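Local coordinates for DNA damage response protein Rtt109, putative (Neosartorya fumigata, PDB 5ZB9) that probably transfers the acetyl group of acetyl-CoA to lysine side chains of histones, notably histone H3, at residues R26-A31 with G415-S420; E46-F51 with M334-V339; P175-Y180 with R232-N237; I269-E274 with W291-S296. All coordinates share one frame; numbering follows the deposited sequence.

Overall arrangement
Interactions 1, 2 and 3 all reach the mixed sheet of this acetyltransferase, while interaction 4 ties a peripheral helix to the loop that follows it. Interaction 1 adds strand 417-419 to strand 22-35, and interaction 2 holds the run leading into the neighbouring strand 50-61; their centres are about 27 Å apart. Interaction 3 lies across the chain's centre from interaction 1, about 31 Å between centres, where helix 162-177 ends. It comes closest to the CoA site, empty in this model: the side chain of W235 is about 7 Å from that of R171, which binds CoA in another structure of this protein. Interaction 4 lies farthest from interaction 1, about 38 Å between centres.

Interaction 1. Residues R26-A31 with G415-S420; sequences RHISSA and GHAVLS
The imidazole of H27 carries the CA of G415 on one face, 3.4 Å from the ring centroid and almost on the ring normal, a CH-pi contact made by backbone alone. Glycine suits this place because its bare CA can lie against the ring and 3.2 Å from H27 O. The ring of H416, by contrast, is used at its edge: the backbone N-H of H27 lies in its plane and donates to ND1 (H27 N to H416 ND1, 3.0 Å), so ND1 acts as the acceptor and probably carries no hydrogen. H416 is gripped at both nitrogens, by H27 N and Q464; H27 is bonded to H55 through NE2. With CG anti to the backbone N (chi1 171°), the H27 ring is carried out over G415. Beyond the histidines the chains pair as parallel strands, strand 417-419 joining strand 22-35 on the side away from its antiparallel neighbour, strand 50-61. S29 sits between two bonds of the ladder: S29 N donates to A417 O at 2.9 Å, and S29 O accepts from L419 N at 2.7 Å, both nearly straight. S29 OG receives G415 N at 3.2 Å, so a small hydroxyl binds the loop that leads into the short strand. On the face of I28, A417 and L419 the contact is apolar: I28 CD1 meets L419 CD1 at 4.0 Å, and I28 CG2 lies 4.2 Å from A417 CB, branched and small side chains fitting beneath helices 421-432 and 439-457. S30, on this same face, turns its hydroxyl to the backbone N of N54.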
# COMPACT_ATOMS: atom_id res chain seq x y z
N ARG A 26 -0.18 -2.93 18.16
CA ARG A 26 0.99 -3.78 18.07
C ARG A 26 1.49 -3.73 16.64
O ARG A 26 0.83 -4.18 15.70
CB ARG A 26 0.67 -5.22 18.52
CG ARG A 26 0.28 -5.30 19.99
CD ARG A 26 -0.14 -6.70 20.44
NE ARG A 26 -0.38 -6.74 21.88
CZ ARG A 26 -1.56 -6.52 22.46
NH1 ARG A 26 -2.62 -6.26 21.72
NH2 ARG A 26 -1.67 -6.57 23.78
N HIS A 27 2.66 -3.14 16.48
CA HIS A 27 3.29 -2.99 15.20
C HIS A 27 4.48 -3.94 15.15
O HIS A 27 5.44 -3.78 15.89
CB HIS A 27 3.71 -1.53 15.01
CG HIS A 27 4.56 -1.28 13.81
ND1 HIS A 27 5.34 -0.15 13.67
CD2 HIS A 27 4.77 -2.01 12.69
CE1 HIS A 27 5.99 -0.20 12.52
NE2 HIS A 27 5.66 -1.32 11.91
N ILE A 28 4.40 -4.96 14.30
CA ILE A 28 5.55 -5.84 14.18
C ILE A 28 6.11 -5.71 12.78
O ILE A 28 5.37 -5.43 11.84
CB ILE A 28 5.20 -7.32 14.51
CG1 ILE A 28 4.21 -7.89 13.50
CG2 ILE A 28 4.62 -7.44 15.93
CD1 ILE A 28 3.91 -9.34 13.74
N SER A 29 7.42 -5.86 12.65
CA SER A 29 8.05 -5.73 11.35
C SER A 29 9.17 -6.75 11.19
O SER A 29 9.55 -7.42 12.14
CB SER A 29 8.58 -4.31 11.14
OG SER A 29 9.72 -4.06 11.94
N SER A 30 9.68 -6.86 9.97
CA SER A 30 10.83 -7.71 9.70
C SER A 30 11.94 -6.85 9.12
O SER A 30 11.68 -5.78 8.58
CB SER A 30 10.46 -8.86 8.76
OG SER A 30 10.03 -8.36 7.51
N ALA A 31 13.18 -7.30 9.25
CA ALA A 31 14.29 -6.49 8.74
C ALA A 31 14.30 -6.61 7.24
O ALA A 31 13.83 -7.62 6.71
CB ALA A 31 15.61 -6.94 9.34
N GLY A 415 8.97 -1.75 14.05
CA GLY A 415 7.86 -1.96 14.96
C GLY A 415 8.27 -2.11 16.41
O GLY A 415 9.44 -2.04 16.75
N HIS A 416 7.27 -2.29 17.27
CA HIS A 416 7.49 -2.70 18.64
C HIS A 416 8.35 -3.95 18.71
O HIS A 416 9.12 -4.14 19.65
CB HIS A 416 6.15 -2.93 19.34
CG HIS A 416 5.28 -1.72 19.37
ND1 HIS A 416 4.12 -1.62 18.63
CD2 HIS A 416 5.40 -0.54 20.03
CE1 HIS A 416 3.56 -0.44 18.85
NE2 HIS A 416 4.32 0.23 19.69
N ALA A 417 8.22 -4.81 17.70
CA ALA A 417 9.02 -6.01 17.60
C ALA A 417 9.54 -6.20 16.18
O ALA A 417 8.77 -6.21 15.22
CB ALA A 417 8.22 -7.23 18.02
N VAL A 418 10.85 -6.34 16.06
CA VAL A 418 11.45 -6.71 14.79
C VAL A 418 11.69 -8.21 14.78
O VAL A 418 12.51 -8.72 15.53
CB VAL A 418 12.77 -5.97 14.56
CG1 VAL A 418 13.39 -6.40 13.25
CG2 VAL A 418 12.54 -4.45 14.60
N LEU A 419 10.94 -8.92 13.94
CA LEU A 419 11.03 -10.37 13.87
C LEU A 419 11.84 -10.82 12.67
O LEU A 419 11.95 -10.10 11.67
CB LEU A 419 9.65 -10.99 13.82
CG LEU A 419 8.74 -10.58 14.96
CD1 LEU A 419 7.35 -11.18 14.79
CD2 LEU A 419 9.37 -10.99 16.28
N SER A 420 12.41 -12.01 12.77
CA SER A 420 13.01 -12.66 11.62
C SER A 420 11.92 -12.90 10.58
O SER A 420 10.73 -12.93 10.91
CB SER A 420 13.67 -13.98 12.02
OG SER A 420 12.69 -14.94 12.40

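Interaction 2. Residues E46-F51 with M334-V339; sequences EPESTF and MTSSRV
This is a polar contact at the protein surface, between the run leading into strand 50-61 and the irregular loop that follows strand 317-324. One direct backbone bond, E46 N to V339 O at 3.0 Å, joins the outer end, and the rest depends on side chains and water. E48 is the central group. Its chain is extended beyond CG, which brings the carboxylate to S337, whose OG donates to E48 OE1 at 2.8 Å from well above the carboxylate plane. A short serine hydroxyl fits here because it also accepts from a water that donates to S49 O, so E48 and S49 are both tied to S337. A second water accepts from S49 N and donates to S337 O, bridging the two backbones. The aliphatic part of R338 crosses E48 at a slant: R338 CG is 3.3 Å from E46 O and 3.5 Å from E48 CG. A bend at chi3 (-61°) turns the guanidinium back over S336 OG, which lies over one of its faces. That same hydroxyl accepts from R338 N, forming an ST turn that fixes the backbone where the arginine leaves it. R338 NH1 and E48 OE2 are 3.9 Å apart, a long salt bridge, whereas E45 and D246 bind the guanidinium more firmly. R338 thus stands among three carboxylates, and its positive charge probably offsets their mutual repulsion; the chemistry implies a junction held by charge balance, hydroxyls and ordered water, with little apolar burial.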
# COMPACT_ATOMS: atom_id res chain seq x y z
N GLU A 46 19.85 -7.36 -16.11
CA GLU A 46 19.49 -8.04 -14.88
C GLU A 46 18.43 -7.23 -14.14
O GLU A 46 18.30 -6.02 -14.36
CB GLU A 46 20.73 -8.25 -14.00
CG GLU A 46 21.70 -9.30 -14.53
CD GLU A 46 21.07 -10.68 -14.66
OE1 GLU A 46 20.36 -11.11 -13.72
OE2 GLU A 46 21.28 -11.34 -15.71
N PRO A 47 17.64 -7.89 -13.28
CA PRO A 47 16.64 -7.20 -12.45
C PRO A 47 17.30 -6.24 -11.47
O PRO A 47 18.45 -6.47 -11.07
CB PRO A 47 15.95 -8.34 -11.70
CG PRO A 47 16.25 -9.56 -12.48
CD PRO A 47 17.59 -9.35 -13.09
N GLU A 48 16.59 -5.19 -11.07
CA GLU A 48 17.13 -4.27 -10.08
C GLU A 48 17.23 -4.97 -8.73
O GLU A 48 16.34 -5.73 -8.35
CB GLU A 48 16.27 -3.01 -9.97
CG GLU A 48 16.20 -2.24 -11.27
CD GLU A 48 15.78 -0.79 -11.09
OE1 GLU A 48 15.75 -0.33 -9.93
OE2 GLU A 48 15.49 -0.13 -12.10
N SER A 49 18.33 -4.73 -8.04
CA SER A 49 18.51 -5.23 -6.69
C SER A 49 17.45 -4.62 -5.78
O SER A 49 17.34 -3.39 -5.67
CB SER A 49 19.91 -4.90 -6.17
OG SER A 49 20.06 -5.36 -4.84
N THR A 50 16.67 -5.47 -5.13
CA THR A 50 15.50 -5.01 -4.38
C THR A 50 15.42 -5.66 -3.00
O THR A 50 15.64 -6.86 -2.84
CB THR A 50 14.19 -5.30 -5.16
OG1 THR A 50 14.29 -4.76 -6.49
CG2 THR A 50 12.99 -4.69 -4.47
N PHE A 51 15.12 -4.85 -1.99
CA PHE A 51 14.91 -5.38 -0.65
C PHE A 51 13.48 -5.12 -0.21
O PHE A 51 12.86 -4.15 -0.64
CB PHE A 51 15.91 -4.76 0.34
CG PHE A 51 17.34 -5.12 0.04
CD1 PHE A 51 18.07 -4.39 -0.88
CD2 PHE A 51 17.94 -6.19 0.68
CE1 PHE A 51 19.38 -4.72 -1.17
CE2 PHE A 51 19.26 -6.53 0.40
CZ PHE A 51 19.98 -5.79 -0.52
N MET A 334 12.48 8.57 -14.06
CA MET A 334 13.10 7.53 -13.25
C MET A 334 14.42 7.06 -13.89
O MET A 334 14.54 7.04 -15.11
CB MET A 334 12.13 6.36 -13.07
CG MET A 334 12.69 5.13 -12.34
SD MET A 334 13.35 5.45 -10.68
CE MET A 334 11.87 5.88 -9.75
N THR A 335 15.40 6.72 -13.06
CA THR A 335 16.67 6.21 -13.57
C THR A 335 16.87 4.73 -13.21
O THR A 335 16.33 4.24 -12.22
CB THR A 335 17.87 7.05 -13.05
OG1 THR A 335 17.97 6.95 -11.62
CG2 THR A 335 17.71 8.52 -13.44
N SER A 336 17.63 4.03 -14.04
CA SER A 336 17.84 2.59 -13.90
C SER A 336 19.02 2.23 -12.98
O SER A 336 20.07 2.89 -13.01
CB SER A 336 18.06 1.97 -15.29
OG SER A 336 18.36 0.59 -15.22
N SER A 337 18.84 1.20 -12.16
CA SER A 337 19.92 0.67 -11.32
C SER A 337 20.35 -0.72 -11.80
O SER A 337 21.11 -1.41 -11.13
CB SER A 337 19.51 0.63 -9.84
OG SER A 337 18.49 -0.33 -9.60
N ARG A 338 19.85 -1.11 -12.97
CA ARG A 338 20.15 -2.42 -13.55
C ARG A 338 21.59 -2.53 -14.04
O ARG A 338 22.21 -1.53 -14.41
CB ARG A 338 19.21 -2.72 -14.73
CG ARG A 338 17.73 -2.76 -14.38
CD ARG A 338 16.88 -3.16 -15.57
NE ARG A 338 16.99 -2.24 -16.70
CZ ARG A 338 16.27 -1.13 -16.86
NH1 ARG A 338 15.36 -0.78 -15.95
NH2 ARG A 338 16.45 -0.36 -17.93
N VAL A 339 22.12 -3.76 -14.03
CA VAL A 339 23.42 -4.05 -14.61
C VAL A 339 23.24 -4.93 -15.85
O VAL A 339 22.31 -5.74 -15.91
CB VAL A 339 24.36 -4.74 -13.59
CG1 VAL A 339 25.80 -4.68 -14.07
CG2 VAL A 339 24.23 -4.09 -12.22
O HOH W 1 18.61 -1.31 -6.89
O HOH W 2 20.61 -3.43 -9.32

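Interaction 3. Residues P175-Y180 with R232-N237; sequences PILREY and RPRWLN
L177 lays its CG over one face of the R234 guanidinium, off toward the rim, and reaches past it with CD2 to the indole of W235. A chi1 of 163° swings the branched end of L177 away from its own backbone N and at the other segment, where CD2 stands 3.3 Å from W235 NE1 and 3.7 Å from W235 CE2. Leucine suits the spot because its two methyls serve different neighbours: CD1 is 3.7 Å from R234 NH2. R234 bends at chi2 and chi3, which brings the guanidinium against the turn after the helix. The main acceptor of its NH2 is A203 O; beside it NH2 meets Y180 O at 3.1 Å, from above the carbonyl plane, and L177 O, weakly, at 3.2 Å, so its two hydrogens are shared among three carbonyls. L177 O also accepts from Y180 N in a type I turn from L177 to Y180, so the arginine binds carbonyls of the turn that ends the helix. R178, extended from CG to NE, brings NH1 to within 3.5 Å of R234 CG, the two guanidinium planes 80° apart, while its NH2 lies at the edge of the indole, 3.9 Å from W235 CD1. The closeness of the two positive charges is probably eased by D174 and D228, which pair with R178; D174 also receives the indole N-H of W235. The contact thus fastens the C-terminal end of helix 162-177 to the start of strand 235-236, with strand 202-208 beside both, L321 of strand 317-324 touching L177, and V124 of helix 111-127 touching Y180.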
# COMPACT_ATOMS: atom_id res chain seq x y z
N PRO A 175 -5.29 12.94 2.49
CA PRO A 175 -4.56 13.84 3.40
C PRO A 175 -3.05 13.65 3.36
O PRO A 175 -2.31 14.60 3.64
CB PRO A 175 -5.11 13.45 4.78
CG PRO A 175 -6.40 12.78 4.51
CD PRO A 175 -6.19 12.04 3.23
N ILE A 176 -2.59 12.45 3.03
CA ILE A 176 -1.16 12.25 2.87
C ILE A 176 -0.68 13.06 1.68
O ILE A 176 0.30 13.80 1.76
CB ILE A 176 -0.80 10.78 2.64
CG1 ILE A 176 -1.39 9.92 3.75
CG2 ILE A 176 0.71 10.61 2.58
CD1 ILE A 176 -0.99 8.47 3.65
N LEU A 177 -1.41 12.90 0.57
CA LEU A 177 -1.15 13.61 -0.67
C LEU A 177 -1.02 15.11 -0.44
O LEU A 177 -0.11 15.75 -0.94
CB LEU A 177 -2.27 13.31 -1.68
CG LEU A 177 -2.45 14.23 -2.91
CD1 LEU A 177 -1.30 14.11 -3.90
CD2 LEU A 177 -3.77 13.93 -3.60
N ARG A 178 -1.93 15.66 0.36
CA ARG A 178 -2.05 17.10 0.47
C ARG A 178 -1.16 17.73 1.53
O ARG A 178 -1.27 18.92 1.81
CB ARG A 178 -3.51 17.47 0.71
CG ARG A 178 -4.36 17.15 -0.50
CD ARG A 178 -5.77 17.62 -0.35
NE ARG A 178 -6.59 17.14 -1.45
CZ ARG A 178 -6.67 17.72 -2.63
NH1 ARG A 178 -5.97 18.83 -2.87
NH2 ARG A 178 -7.45 17.21 -3.58
N GLU A 179 -0.27 16.94 2.11
CA GLU A 179 0.80 17.48 2.95
C GLU A 179 1.96 17.92 2.07
O GLU A 179 2.90 18.56 2.55
CB GLU A 179 1.27 16.44 3.97
CG GLU A 179 0.42 16.41 5.24
CD GLU A 179 0.35 17.77 5.93
OE1 GLU A 179 -0.64 18.51 5.69
OE2 GLU A 179 1.28 18.09 6.71
N TYR A 180 1.89 17.59 0.79
CA TYR A 180 2.95 17.89 -0.16
C TYR A 180 2.51 18.94 -1.17
O TYR A 180 1.32 19.22 -1.32
CB TYR A 180 3.39 16.62 -0.89
CG TYR A 180 3.95 15.56 0.03
CD1 TYR A 180 3.14 14.57 0.55
CD2 TYR A 180 5.30 15.56 0.37
CE1 TYR A 180 3.65 13.60 1.39
CE2 TYR A 180 5.81 14.61 1.21
CZ TYR A 180 4.99 13.63 1.72
OH TYR A 180 5.52 12.67 2.56
N ARG A 232 -2.79 22.53 -11.71
CA ARG A 232 -2.12 21.70 -10.71
C ARG A 232 -3.04 20.68 -10.07
O ARG A 232 -3.29 20.73 -8.86
CB ARG A 232 -1.52 22.58 -9.60
CG ARG A 232 -0.20 23.25 -9.96
CD ARG A 232 -0.38 24.75 -10.04
NE ARG A 232 0.65 25.48 -9.30
CZ ARG A 232 0.56 25.80 -8.01
NH1 ARG A 232 1.53 26.48 -7.43
NH2 ARG A 232 -0.51 25.43 -7.31
N PRO A 233 -3.55 19.72 -10.87
CA PRO A 233 -4.42 18.71 -10.27
C PRO A 233 -3.65 17.80 -9.31
O PRO A 233 -2.45 17.57 -9.51
CB PRO A 233 -4.95 17.92 -11.48
CG PRO A 233 -3.88 18.09 -12.52
CD PRO A 233 -3.29 19.46 -12.30
N ARG A 234 -4.32 17.32 -8.27
CA ARG A 234 -3.68 16.43 -7.32
C ARG A 234 -4.11 14.98 -7.58
O ARG A 234 -3.44 14.04 -7.15
CB ARG A 234 -4.02 16.85 -5.89
CG ARG A 234 -3.88 18.35 -5.60
CD ARG A 234 -2.49 18.90 -5.90
NE ARG A 234 -1.40 18.13 -5.29
CZ ARG A 234 -1.02 18.26 -4.02
NH1 ARG A 234 -1.65 19.11 -3.23
NH2 ARG A 234 -0.02 17.53 -3.54
N TRP A 235 -5.23 14.81 -8.28
CA TRP A 235 -5.69 13.48 -8.70
C TRP A 235 -5.73 13.38 -10.22
O TRP A 235 -6.31 14.24 -10.90
CB TRP A 235 -7.06 13.16 -8.11
CG TRP A 235 -6.99 12.93 -6.64
CD1 TRP A 235 -7.06 13.88 -5.66
CD2 TRP A 235 -6.80 11.68 -5.97
NE1 TRP A 235 -6.93 13.29 -4.42
CE2 TRP A 235 -6.78 11.94 -4.59
CE3 TRP A 235 -6.66 10.36 -6.41
CZ2 TRP A 235 -6.61 10.93 -3.64
CZ3 TRP A 235 -6.49 9.35 -5.47
CH2 TRP A 235 -6.47 9.65 -4.10
N LEU A 236 -5.11 12.34 -10.76
CA LEU A 236 -5.07 12.13 -12.20
C LEU A 236 -5.52 10.72 -12.53
O LEU A 236 -5.16 9.77 -11.83
CB LEU A 236 -3.66 12.36 -12.74
CG LEU A 236 -3.18 13.80 -12.80
CD1 LEU A 236 -1.74 13.86 -13.26
CD2 LEU A 236 -4.07 14.59 -13.73
N ASN A 237 -6.31 10.59 -13.59
CA ASN A 237 -6.73 9.29 -14.07
C ASN A 237 -5.71 8.73 -15.07
O ASN A 237 -5.97 8.69 -16.26
CB ASN A 237 -8.12 9.37 -14.71
CG ASN A 237 -8.60 8.04 -15.28
OD1 ASN A 237 -9.36 8.02 -16.25
ND2 ASN A 237 -8.16 6.94 -14.69

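Interaction 4. Residues I269-E274 with W291-S296; sequences IDLDDE and WRSVKS
E274 closes its carboxylate on S293 at two points. S293 OG donates to the syn lone pair of E274 OE2 at 2.7 Å, and S293 N donates to E274 OE1 at 2.8 Å; R292 N adds a weak bond to the same OE1. Glutamate has the reach for this because its chain runs straight beyond CG (chi2 180°). At the other end W291 NE1 donates to D272 OD1 at 3.0 Å, in the indole plane and on the anti side of the carboxylate, while R253 and R258 form salt bridges to the same aspartate. R292 folds at chi3 so that its guanidinium stacks on the E274 side chain, with E274 CG over one face; the 4.0 Å between E274 OE2 and R292 NH1 makes a long salt bridge of charges alone. Inward, L271 CB sits on the five-membered ring of W291, 3.3 Å from its centroid, a CH-pi contact, and L271 CD2 meets V294 CG2 at 3.7 Å. F300 of helix 297-304 touches all three apolar residues. D272 of helix 266-272 and E274 just beyond it thus bind indole, hydroxyl and backbone N-H donors of the loop, and the nearby arginines probably favour their charged forms.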
# COMPACT_ATOMS: atom_id res chain seq x y z
N ILE A 269 1.19 -12.49 -15.36
CA ILE A 269 1.74 -13.83 -15.33
C ILE A 269 1.13 -14.69 -16.44
O ILE A 269 1.85 -15.47 -17.08
CB ILE A 269 1.51 -14.45 -13.93
CG1 ILE A 269 2.51 -13.83 -12.94
CG2 ILE A 269 1.64 -15.97 -13.96
CD1 ILE A 269 2.18 -14.10 -11.49
N ASP A 270 -0.16 -14.52 -16.70
CA ASP A 270 -0.83 -15.19 -17.82
C ASP A 270 -0.27 -14.75 -19.16
O ASP A 270 -0.11 -15.56 -20.07
CB ASP A 270 -2.33 -14.92 -17.80
CG ASP A 270 -3.05 -15.74 -16.77
OD1 ASP A 270 -2.37 -16.45 -16.00
OD2 ASP A 270 -4.30 -15.68 -16.71
N LEU A 271 -0.01 -13.45 -19.28
CA LEU A 271 0.55 -12.93 -20.52
C LEU A 271 1.99 -13.42 -20.69
O LEU A 271 2.39 -13.79 -21.78
CB LEU A 271 0.50 -11.40 -20.54
CG LEU A 271 -0.88 -10.75 -20.58
CD1 LEU A 271 -0.76 -9.28 -20.22
CD2 LEU A 271 -1.52 -10.91 -21.95
N ASP A 272 2.76 -13.44 -19.60
CA ASP A 272 4.13 -13.94 -19.64
C ASP A 272 4.18 -15.38 -20.16
O ASP A 272 5.12 -15.77 -20.84
CB ASP A 272 4.80 -13.86 -18.27
CG ASP A 272 5.37 -12.48 -17.96
OD1 ASP A 272 5.35 -11.59 -18.84
OD2 ASP A 272 5.85 -12.29 -16.82
N ASP A 273 3.15 -16.17 -19.84
CA ASP A 273 3.11 -17.55 -20.28
C ASP A 273 2.79 -17.70 -21.77
O ASP A 273 2.82 -18.80 -22.31
CB ASP A 273 2.09 -18.33 -19.45
CG ASP A 273 2.53 -19.78 -19.19
OD1 ASP A 273 3.68 -19.98 -18.73
OD2 ASP A 273 1.74 -20.71 -19.47
N GLU A 274 2.48 -16.60 -22.45
CA GLU A 274 2.35 -16.62 -23.90
C GLU A 274 3.74 -16.59 -24.55
O GLU A 274 3.89 -16.91 -25.73
CB GLU A 274 1.51 -15.44 -24.41
CG GLU A 274 0.09 -15.40 -23.89
CD GLU A 274 -0.72 -14.22 -24.42
OE1 GLU A 274 -0.15 -13.37 -25.15
OE2 GLU A 274 -1.92 -14.14 -24.12
N TRP A 291 4.56 -9.97 -25.60
CA TRP A 291 3.42 -10.84 -25.48
C TRP A 291 2.75 -11.09 -26.82
O TRP A 291 2.93 -10.33 -27.77
CB TRP A 291 2.40 -10.24 -24.53
CG TRP A 291 2.84 -10.12 -23.11
CD1 TRP A 291 3.53 -11.03 -22.38
CD2 TRP A 291 2.59 -9.00 -22.24
NE1 TRP A 291 3.72 -10.56 -21.10
CE2 TRP A 291 3.15 -9.31 -21.00
CE3 TRP A 291 1.93 -7.78 -22.40
CZ2 TRP A 291 3.08 -8.45 -19.91
CZ3 TRP A 291 1.87 -6.92 -21.34
CH2 TRP A 291 2.44 -7.25 -20.11
N ARG A 292 1.94 -12.14 -26.88
CA ARG A 292 1.22 -12.49 -28.10
C ARG A 292 -0.04 -11.64 -28.24
O ARG A 292 -0.25 -10.99 -29.26
CB ARG A 292 0.87 -13.98 -28.11
CG ARG A 292 0.16 -14.44 -29.38
CD ARG A 292 -0.15 -15.93 -29.36
NE ARG A 292 -1.09 -16.28 -28.30
CZ ARG A 292 -0.81 -17.12 -27.31
NH1 ARG A 292 -1.72 -17.38 -26.38
NH2 ARG A 292 0.40 -17.70 -27.25
N SER A 293 -0.87 -11.64 -27.20
CA SER A 293 -2.18 -11.01 -27.29
C SER A 293 -2.21 -9.54 -26.88
O SER A 293 -3.16 -8.84 -27.19
CB SER A 293 -3.19 -11.79 -26.45
OG SER A 293 -2.81 -11.80 -25.09
N VAL A 294 -1.18 -9.07 -26.17
CA VAL A 294 -1.13 -7.67 -25.75
C VAL A 294 0.18 -7.02 -26.19
O VAL A 294 1.27 -7.51 -25.86
CB VAL A 294 -1.28 -7.52 -24.22
CG1 VAL A 294 -0.94 -6.10 -23.77
CG2 VAL A 294 -2.69 -7.88 -23.78
N LYS A 295 0.08 -5.90 -26.91
CA LYS A 295 1.24 -5.31 -27.60
C LYS A 295 1.74 -3.99 -27.02
O LYS A 295 2.84 -3.56 -27.33
CB LYS A 295 0.91 -5.11 -29.08
CG LYS A 295 0.63 -6.41 -29.83
CD LYS A 295 1.83 -7.34 -29.75
CE LYS A 295 1.60 -8.64 -30.52
NZ LYS A 295 2.87 -9.43 -30.59
N SER A 296 0.93 -3.36 -26.18
CA SER A 296 1.33 -2.10 -25.57
C SER A 296 0.78 -1.95 -24.16
O SER A 296 -0.11 -2.71 -23.74
CB SER A 296 0.85 -0.93 -26.41
OG SER A 296 -0.55 -0.79 -26.28